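Putative sugar binding protein (Geobacillus stearothermophilus, PDB 6GT9) binds galactose, and probably glucose, and probably serves as the sugar-binding component of a three-component sensing system linked to galactan utilization. Local coordinates at residues I73-H76 with L77-K81; Y205-L208 with K209-D213; V228-V231 with V232-H236. All coordinates share one frame; numbering follows the deposited sequence.

Contact 1: residues I73-H76 with L77-K81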
loop_
_atom_site.group_PDB
_atom_site.type_symbol
_atom_site.label_atom_id
_atom_site.label_comp_id
_atom_site.label_asym_id
_atom_site.label_seq_id
_atom_site.Cartn_x
_atom_site.Cartn_y
_atom_site.Cartn_z
ATOM N N ILE A 73 -14.292 0.278 4.510
ATOM C CA ILE A 73 -14.064 1.493 5.295
ATOM C C ILE A 73 -14.830 1.442 6.614
ATOM O O ILE A 73 -14.260 1.676 7.691
ATOM C CB ILE A 73 -14.434 2.735 4.469
ATOM C CG1 ILE A 73 -13.380 2.957 3.379
ATOM C CG2 ILE A 73 -14.582 3.941 5.375
ATOM C CD1 ILE A 73 -13.849 3.819 2.212
ATOM N N ASP A 74 -16.130 1.144 6.556
ATOM C CA ASP A 74 -16.933 1.148 7.779
ATOM C C ASP A 74 -16.441 0.113 8.774
ATOM O O ASP A 74 -16.366 0.391 9.977
ATOM C CB ASP A 74 -18.409 0.907 7.459
ATOM C CG ASP A 74 -19.048 2.087 6.747
ATOM O OD1 ASP A 74 -18.529 3.220 6.891
ATOM O OD2 ASP A 74 -20.058 1.881 6.037
ATOM N N GLU A 75 -16.122 -1.096 8.307
ATOM C CA GLU A 75 -15.620 -2.115 9.227
ATOM C C GLU A 75 -14.285 -1.690 9.842
ATOM O O GLU A 75 -14.042 -1.886 11.041
ATOM C CB GLU A 75 -15.492 -3.449 8.492
ATOM C CG GLU A 75 -14.906 -4.588 9.301
ATOM C CD GLU A 75 -15.787 -5.042 10.458
ATOM O OE1 GLU A 75 -16.945 -4.564 10.598
ATOM O OE2 GLU A 75 -15.301 -5.900 11.229
ATOM N N HIS A 76 -13.417 -1.103 9.021
ATOM C CA HIS A 76 -12.146 -0.560 9.486
ATOM C C HIS A 76 -12.360 0.470 10.588
ATOM O O HIS A 76 -11.696 0.433 11.628
ATOM C CB HIS A 76 -11.417 0.056 8.287
ATOM C CG HIS A 76 -9.933 0.208 8.460
ATOM N ND1 HIS A 76 -9.051 0.046 7.413
ATOM C CD2 HIS A 76 -9.182 0.539 9.537
ATOM C CE1 HIS A 76 -7.818 0.248 7.841
ATOM N NE2 HIS A 76 -7.868 0.556 9.126
ATOM N N LEU A 77 -13.284 1.380 10.381
ATOM C CA LEU A 77 -13.558 2.371 11.365
ATOM C C LEU A 77 -14.197 1.789 12.620
ATOM O O LEU A 77 -14.011 2.299 13.666
ATOM C CB LEU A 77 -14.423 3.470 10.831
ATOM C CG LEU A 77 -13.842 4.277 9.705
ATOM C CD1 LEU A 77 -14.884 5.232 9.201
ATOM C CD2 LEU A 77 -12.580 5.002 10.122
ATOM N N ARG A 78 -14.945 0.724 12.504
ATOM C CA ARG A 78 -15.565 0.119 13.684
ATOM C C ARG A 78 -14.514 -0.536 14.570
ATOM O O ARG A 78 -14.604 -0.478 15.805
ATOM C CB ARG A 78 -16.627 -0.904 13.252
ATOM C CG ARG A 78 -17.360 -1.577 14.392
ATOM C CD ARG A 78 -18.204 -2.768 13.871
ATOM N NE ARG A 78 -17.342 -3.874 13.462
ATOM C CZ ARG A 78 -16.723 -4.686 14.320
ATOM N NH1 ARG A 78 -16.886 -4.525 15.633
ATOM N NH2 ARG A 78 -15.945 -5.664 13.868
ATOM N N ILE A 79 -13.504 -1.149 13.951
ATOM C CA ILE A 79 -12.427 -1.795 14.695
ATOM C C ILE A 79 -11.578 -0.760 15.419
ATOM O O ILE A 79 -11.155 -0.974 16.564
ATOM C CB ILE A 79 -11.590 -2.663 13.743
ATOM C CG1 ILE A 79 -12.433 -3.855 13.263
ATOM C CG2 ILE A 79 -10.294 -3.098 14.405
ATOM C CD1 ILE A 79 -11.795 -4.632 12.150
ATOM N N LEU A 80 -11.334 0.387 14.778
ATOM C CA LEU A 80 -10.602 1.465 15.444
ATOM C C LEU A 80 -11.328 1.928 16.697
ATOM O O LEU A 80 -10.720 2.079 17.760
ATOM C CB LEU A 80 -10.398 2.644 14.496
ATOM C CG LEU A 80 -9.429 2.352 13.354
ATOM C CD1 LEU A 80 -9.330 3.532 12.406
ATOM C CD2 LEU A 80 -8.077 2.005 13.938
ATOM N N LYS A 81 -12.633 2.174 16.587
ATOM C CA LYS A 81 -13.371 2.643 17.754
ATOM C C LYS A 81 -13.454 1.571 18.830
ATOM O O LYS A 81 -13.408 1.890 20.024
ATOM C CB LYS A 81 -14.760 3.104 17.331
ATOM C CG LYS A 81 -14.710 4.240 16.312
ATOM C CD LYS A 81 -16.102 4.618 15.849
ATOM C CE LYS A 81 -16.068 5.711 14.805
ATOM N NZ LYS A 81 -17.423 6.293 14.582
#
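Arg78 and Glu75 form an i to i+3 salt bridge, gripped side-on, on the outer side of helix 73-85. Arg78 CB starts near two backbone oxygens, Asp74 O and Glu75 O. The chain then runs alongside that of Glu75, with Arg78 CD 3.9 Å from Glu75 OE1. A bend at chi3 (71°) turns the guanidinium edge to the carboxylate. Arg78 NE gives a nearly straight bond of 3.0 Å to Glu75 OE1, from above the carboxylate plane. At the tip, Arg78 NH2 reaches Glu75 OE2 at 2.7 Å, on its syn side but well out of that plane. Both oxygens lie close to the guanidinium plane, but the two planes are 41° apart. An alanine at Glu75 would remove both acceptors and is likely to leave the Arg78 guanidinium without its mate. On other sides, Ile73 CG2 meets Leu77 CD1 at 4.0 Å, and His76 CD2 meets Leu80 CD1 at 4.1 Å. His76 NE2 is hydrogen-bonded to Thr93 OG1, and its ring meets Phe101 edge-to-face. The His76 side chain is about 5 Å from that of galactose-binding Glu38. Leu77 and Leu80 pack on helix 98-110. His76, Ile79 and Leu80 face strand 32-36, and Leu80 also touches strand 90-93.

Contact 2: residues Y205-L208 with K209-D213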
loop_
_atom_site.group_PDB
_atom_site.type_symbol
_atom_site.label_atom_id
_atom_site.label_comp_id
_atom_site.label_asym_id
_atom_site.label_seq_id
_atom_site.Cartn_x
_atom_site.Cartn_y
_atom_site.Cartn_z
ATOM N N TYR A 205 -8.877 -8.388 -17.922
ATOM C CA TYR A 205 -9.516 -9.045 -19.059
ATOM C C TYR A 205 -10.548 -8.132 -19.717
ATOM O O TYR A 205 -10.519 -7.925 -20.935
ATOM C CB TYR A 205 -10.141 -10.361 -18.597
ATOM C CG TYR A 205 -10.893 -11.112 -19.669
ATOM C CD1 TYR A 205 -10.234 -11.984 -20.526
ATOM C CD2 TYR A 205 -12.266 -10.955 -19.815
ATOM C CE1 TYR A 205 -10.925 -12.673 -21.504
ATOM C CE2 TYR A 205 -12.964 -11.638 -20.789
ATOM C CZ TYR A 205 -12.289 -12.493 -21.630
ATOM O OH TYR A 205 -12.982 -13.173 -22.606
ATOM N N THR A 206 -11.451 -7.551 -18.923
ATOM C CA THR A 206 -12.458 -6.658 -19.495
ATOM C C THR A 206 -11.830 -5.409 -20.110
ATOM O O THR A 206 -12.349 -4.885 -21.100
ATOM C CB THR A 206 -13.494 -6.273 -18.435
ATOM O OG1 THR A 206 -12.860 -5.553 -17.373
ATOM C CG2 THR A 206 -14.144 -7.511 -17.852
ATOM N N ILE A 207 -10.722 -4.916 -19.544
ATOM C CA ILE A 207 -10.023 -3.783 -20.156
ATOM C C ILE A 207 -9.529 -4.156 -21.546
ATOM O O ILE A 207 -9.676 -3.384 -22.504
ATOM C CB ILE A 207 -8.859 -3.306 -19.263
ATOM C CG1 ILE A 207 -9.361 -2.576 -18.024
ATOM C CG2 ILE A 207 -7.928 -2.384 -20.049
ATOM C CD1 ILE A 207 -8.248 -2.171 -17.068
ATOM N N LEU A 208 -8.934 -5.344 -21.680
ATOM C CA LEU A 208 -8.397 -5.744 -22.972
ATOM C C LEU A 208 -9.502 -5.972 -23.999
ATOM O O LEU A 208 -9.283 -5.741 -25.194
ATOM C CB LEU A 208 -7.523 -6.989 -22.813
ATOM C CG LEU A 208 -6.313 -6.705 -21.905
ATOM C CD1 LEU A 208 -5.493 -7.960 -21.606
ATOM C CD2 LEU A 208 -5.443 -5.618 -22.516
ATOM N N LYS A 209 -10.699 -6.385 -23.573
ATOM C CA LYS A 209 -11.745 -6.595 -24.574
ATOM C C LYS A 209 -12.375 -5.271 -25.011
ATOM O O LYS A 209 -12.669 -5.092 -26.197
ATOM C CB LYS A 209 -12.798 -7.595 -24.070
ATOM C CG LYS A 209 -13.727 -7.154 -22.939
ATOM C CD LYS A 209 -14.698 -8.310 -22.564
ATOM C CE LYS A 209 -15.513 -8.021 -21.295
ATOM N NZ LYS A 209 -15.545 -9.163 -20.312
ATOM N N LYS A 210 -12.544 -4.316 -24.091
ATOM C CA LYS A 210 -13.051 -2.999 -24.472
ATOM C C LYS A 210 -11.985 -2.117 -25.117
ATOM O O LYS A 210 -12.322 -1.230 -25.910
ATOM C CB LYS A 210 -13.633 -2.273 -23.261
ATOM C CG LYS A 210 -15.044 -2.706 -22.893
ATOM C CD LYS A 210 -15.677 -1.714 -21.922
ATOM C CE LYS A 210 -15.658 -0.298 -22.490
ATOM N NZ LYS A 210 -16.280 0.686 -21.557
ATOM N N HIS A 211 -10.714 -2.318 -24.776
ATOM C CA HIS A 211 -9.611 -1.494 -25.270
ATOM C C HIS A 211 -8.522 -2.415 -25.792
ATOM O O HIS A 211 -7.499 -2.616 -25.125
ATOM C CB HIS A 211 -9.038 -0.591 -24.177
ATOM C CG HIS A 211 -10.059 0.229 -23.461
ATOM N ND1 HIS A 211 -10.406 1.499 -23.866
ATOM C CD2 HIS A 211 -10.786 -0.024 -22.344
ATOM C CE1 HIS A 211 -11.312 1.990 -23.038
ATOM N NE2 HIS A 211 -11.560 1.085 -22.106
ATOM N N PRO A 212 -8.703 -2.994 -26.983
ATOM C CA PRO A 212 -7.659 -3.871 -27.531
ATOM C C PRO A 212 -6.350 -3.157 -27.801
ATOM O O PRO A 212 -5.345 -3.830 -28.058
ATOM C CB PRO A 212 -8.284 -4.396 -28.836
ATOM C CG PRO A 212 -9.744 -4.261 -28.630
ATOM C CD PRO A 212 -9.921 -3.014 -27.811
ATOM N N ASP A 213 -6.321 -1.829 -27.752
ATOM C CA ASP A 213 -5.095 -1.095 -28.024
ATOM C C ASP A 213 -4.205 -0.922 -26.789
ATOM O O ASP A 213 -3.066 -0.477 -26.933
ATOM C CB ASP A 213 -5.427 0.275 -28.638
ATOM C CG ASP A 213 -6.397 1.091 -27.785
ATOM O OD1 ASP A 213 -7.116 0.501 -26.948
ATOM O OD2 ASP A 213 -6.448 2.330 -27.960
#
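Lys209 places CG between its backbone N and carbonyl carbon (chi1 70°), which folds the chain back over the preceding turn. Lys209 CG therefore comes to 3.2 Å from Thr206 O, and the rest of the side chain crosses Thr206. Tyr205 carries its CG anti to the backbone N (chi1 177°), and its ring stands beside the end of the lysine. Lys209 NZ lies 3.6 Å from Tyr205 CE2. It sits at the ring edge, near the ring plane, so this is not a cation-pi stack over the face. Thr206 lies across the lysine chain, and its CG2 methyl touches Lys209 NZ at 3.3 Å. Its hydroxyl is engaged elsewhere, with OG1 hydrogen-bonded to Lys203 O. The lysine tail thus rests on a methyl and an aromatic edge at the surface.

Three backbone bonds and a weaker fourth, from Lys209 N to Thr206 O, hold the last turn. The shortest runs from His211 N to Ile207 O, at 2.7 Å. His211 is the first residue to leave helical geometry, and its ring turns an edge to the same oxygen, with CD2 3.5 Å from Ile207 O. Pro212 follows and has no N-H to give to Leu208 O. Instead Pro212 CA makes a CH-O contact of 3.4 Å with Leu208 O. His211 also packs on Val188 and Ala189 of strand 185-192. This is the C-terminal end of the helix in a beta-alpha-beta crossover, in which helix 197-210 links parallel strands 185-192 and 216-219 across strand 154-160 that lies between them, as in the Rossmann-like lobes of periplasmic binding proteins.

Contact 3: residues V228-V231 with V232-H236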
loop_
_atom_site.group_PDB
_atom_site.type_symbol
_atom_site.label_atom_id
_atom_site.label_comp_id
_atom_site.label_asym_id
_atom_site.label_seq_id
_atom_site.Cartn_x
_atom_site.Cartn_y
_atom_site.Cartn_z
ATOM N N VAL A 228 -2.797 -8.880 -13.451
ATOM C CA VAL A 228 -2.616 -8.535 -14.859
ATOM C C VAL A 228 -1.738 -9.561 -15.554
ATOM O O VAL A 228 -2.045 -10.008 -16.666
ATOM C CB VAL A 228 -2.029 -7.122 -14.988
ATOM C CG1 VAL A 228 -1.783 -6.791 -16.467
ATOM C CG2 VAL A 228 -2.941 -6.120 -14.338
ATOM N N ALA A 229 -0.641 -9.966 -14.909
ATOM C CA ALA A 229 0.299 -10.872 -15.557
ATOM C C ALA A 229 -0.358 -12.209 -15.879
ATOM O O ALA A 229 -0.099 -12.798 -16.936
ATOM C CB ALA A 229 1.528 -11.076 -14.677
ATOM N N LYS A 230 -1.201 -12.712 -14.974
ATOM C CA LYS A 230 -1.920 -13.949 -15.256
ATOM C C LYS A 230 -2.750 -13.826 -16.525
ATOM O O LYS A 230 -2.771 -14.742 -17.353
ATOM C CB LYS A 230 -2.811 -14.321 -14.074
ATOM C CG LYS A 230 -3.771 -15.475 -14.356
ATOM C CD LYS A 230 -5.009 -15.402 -13.443
ATOM C CE LYS A 230 -5.898 -16.636 -13.577
ATOM N NZ LYS A 230 -5.279 -17.835 -12.948
ATOM N N VAL A 231 -3.441 -12.698 -16.699
ATOM C CA VAL A 231 -4.285 -12.526 -17.877
ATOM C C VAL A 231 -3.432 -12.355 -19.134
ATOM O O VAL A 231 -3.727 -12.935 -20.188
ATOM C CB VAL A 231 -5.247 -11.345 -17.654
ATOM C CG1 VAL A 231 -5.982 -10.994 -18.943
ATOM C CG2 VAL A 231 -6.240 -11.701 -16.572
ATOM N N VAL A 232 -2.351 -11.578 -19.039
ATOM C CA VAL A 232 -1.471 -11.366 -20.185
ATOM C C VAL A 232 -0.884 -12.691 -20.656
ATOM O O VAL A 232 -0.829 -12.972 -21.862
ATOM C CB VAL A 232 -0.369 -10.349 -19.824
ATOM C CG1 VAL A 232 0.734 -10.317 -20.891
ATOM C CG2 VAL A 232 -0.974 -8.971 -19.650
ATOM N N GLU A 233 -0.451 -13.534 -19.715
ATOM C CA GLU A 233 0.165 -14.800 -20.101
ATOM C C GLU A 233 -0.844 -15.760 -20.721
ATOM O O GLU A 233 -0.464 -16.583 -21.560
ATOM C CB GLU A 233 0.854 -15.447 -18.899
ATOM C CG GLU A 233 2.146 -14.755 -18.508
ATOM C CD GLU A 233 3.016 -15.581 -17.570
ATOM O OE1 GLU A 233 4.163 -15.154 -17.290
ATOM O OE2 GLU A 233 2.557 -16.649 -17.105
ATOM N N GLN A 234 -2.122 -15.670 -20.339
ATOM C CA GLN A 234 -3.121 -16.554 -20.934
ATOM C C GLN A 234 -3.380 -16.219 -22.394
ATOM O O GLN A 234 -3.726 -17.112 -23.179
ATOM C CB GLN A 234 -4.430 -16.500 -20.150
ATOM C CG GLN A 234 -4.304 -16.969 -18.713
ATOM C CD GLN A 234 -5.641 -17.098 -18.019
ATOM O OE1 GLN A 234 -6.486 -16.195 -18.085
ATOM N NE2 GLN A 234 -5.835 -18.212 -17.323
ATOM N N PHE A 235 -3.251 -14.947 -22.775
ATOM C CA PHE A 235 -3.290 -14.614 -24.196
ATOM C C PHE A 235 -2.060 -15.153 -24.917
ATOM O O PHE A 235 -2.170 -15.724 -26.011
ATOM C CB PHE A 235 -3.397 -13.104 -24.382
ATOM C CG PHE A 235 -4.780 -12.555 -24.167
ATOM C CD1 PHE A 235 -5.737 -12.638 -25.166
ATOM C CD2 PHE A 235 -5.116 -11.941 -22.973
ATOM C CE1 PHE A 235 -7.004 -12.125 -24.978
ATOM C CE2 PHE A 235 -6.382 -11.425 -22.777
ATOM C CZ PHE A 235 -7.328 -11.517 -23.782
ATOM N N HIS A 236 -0.889 -15.008 -24.306
ATOM C CA HIS A 236 0.384 -15.322 -24.941
ATOM C C HIS A 236 0.432 -14.737 -26.352
ATOM O O HIS A 236 0.564 -15.443 -27.354
ATOM C CB HIS A 236 0.650 -16.829 -24.961
ATOM C CG HIS A 236 2.098 -17.172 -25.146
ATOM N ND1 HIS A 236 2.739 -17.066 -26.363
ATOM C CD2 HIS A 236 3.036 -17.589 -24.261
ATOM C CE1 HIS A 236 4.005 -17.418 -26.224
ATOM N NE2 HIS A 236 4.211 -17.740 -24.958
#
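Val231 O is approached by three groups of the next turn, two amides and a ring carbon. Gln234 N, at 3.2 Å, and Phe235 N, at 3.3 Å, each give it a weak hydrogen bond. Phe235 CD2 comes to 3.3 Å from Val231 O, obliquely to the ring. The setting is helix 224-235, the middle element of the beta-alpha-beta unit formed with strands 216-219 and 242-246. The sharing of one oxygen by two amides falls in the last turn. His236 follows and leaves the helix with positive phi.

Phe235 and Val231 lie side by side and point the same way. The valine has CG1 anti to its backbone N (chi1 171°), and this branch touches Phe235 CE2 at 3.9 Å. Next to them, Gln234 CG lies 3.0 Å from Lys230 O, a close approach. Lys230 O accepts a bond from Gln234 N as well. The two long side chains cross at an angle, and Lys230 CE and Gln234 NE2 come no nearer than 4.1 Å.

Glu233 N gives a backbone bond to Ala229 O. Its extended chain carries the carboxylate to the C-terminal end of helix 250-258: OE1 is hydrogen-bonded to Thr260 OG1 and makes a salt bridge with Lys258 NZ. These two partners would probably favour the charged form of the acid. Val228 and Val232 both rest on Ile243 of strand 242-246. There Val232 CG2, anti to its carbonyl carbon, reaches Val228 CG1 at 3.9 Å and Val228 O at 3.3 Å.

How the contacts relate
From the N terminus, the three contacts come in series. None encloses or crosses another, and none closes a long loop. Each covers about two turns of one helix, and contacts 2 and 3 run on past its C-terminal end. Contact 1 lies on helix 73-85, against the parallel sheet that holds strands 32-36 and 90-93. Contacts 2 and 3 belong to helices 197-210 and 224-235, beside the other sheet. Contact 1 has its centre about 36 Å from each of theirs and touches neither. Contacts 2 and 3 do meet, with centres about 12 Å apart. Leu208 CD1 packs on Phe235 CE2 at 3.8 Å, which joins two successive helices that flank that sheet.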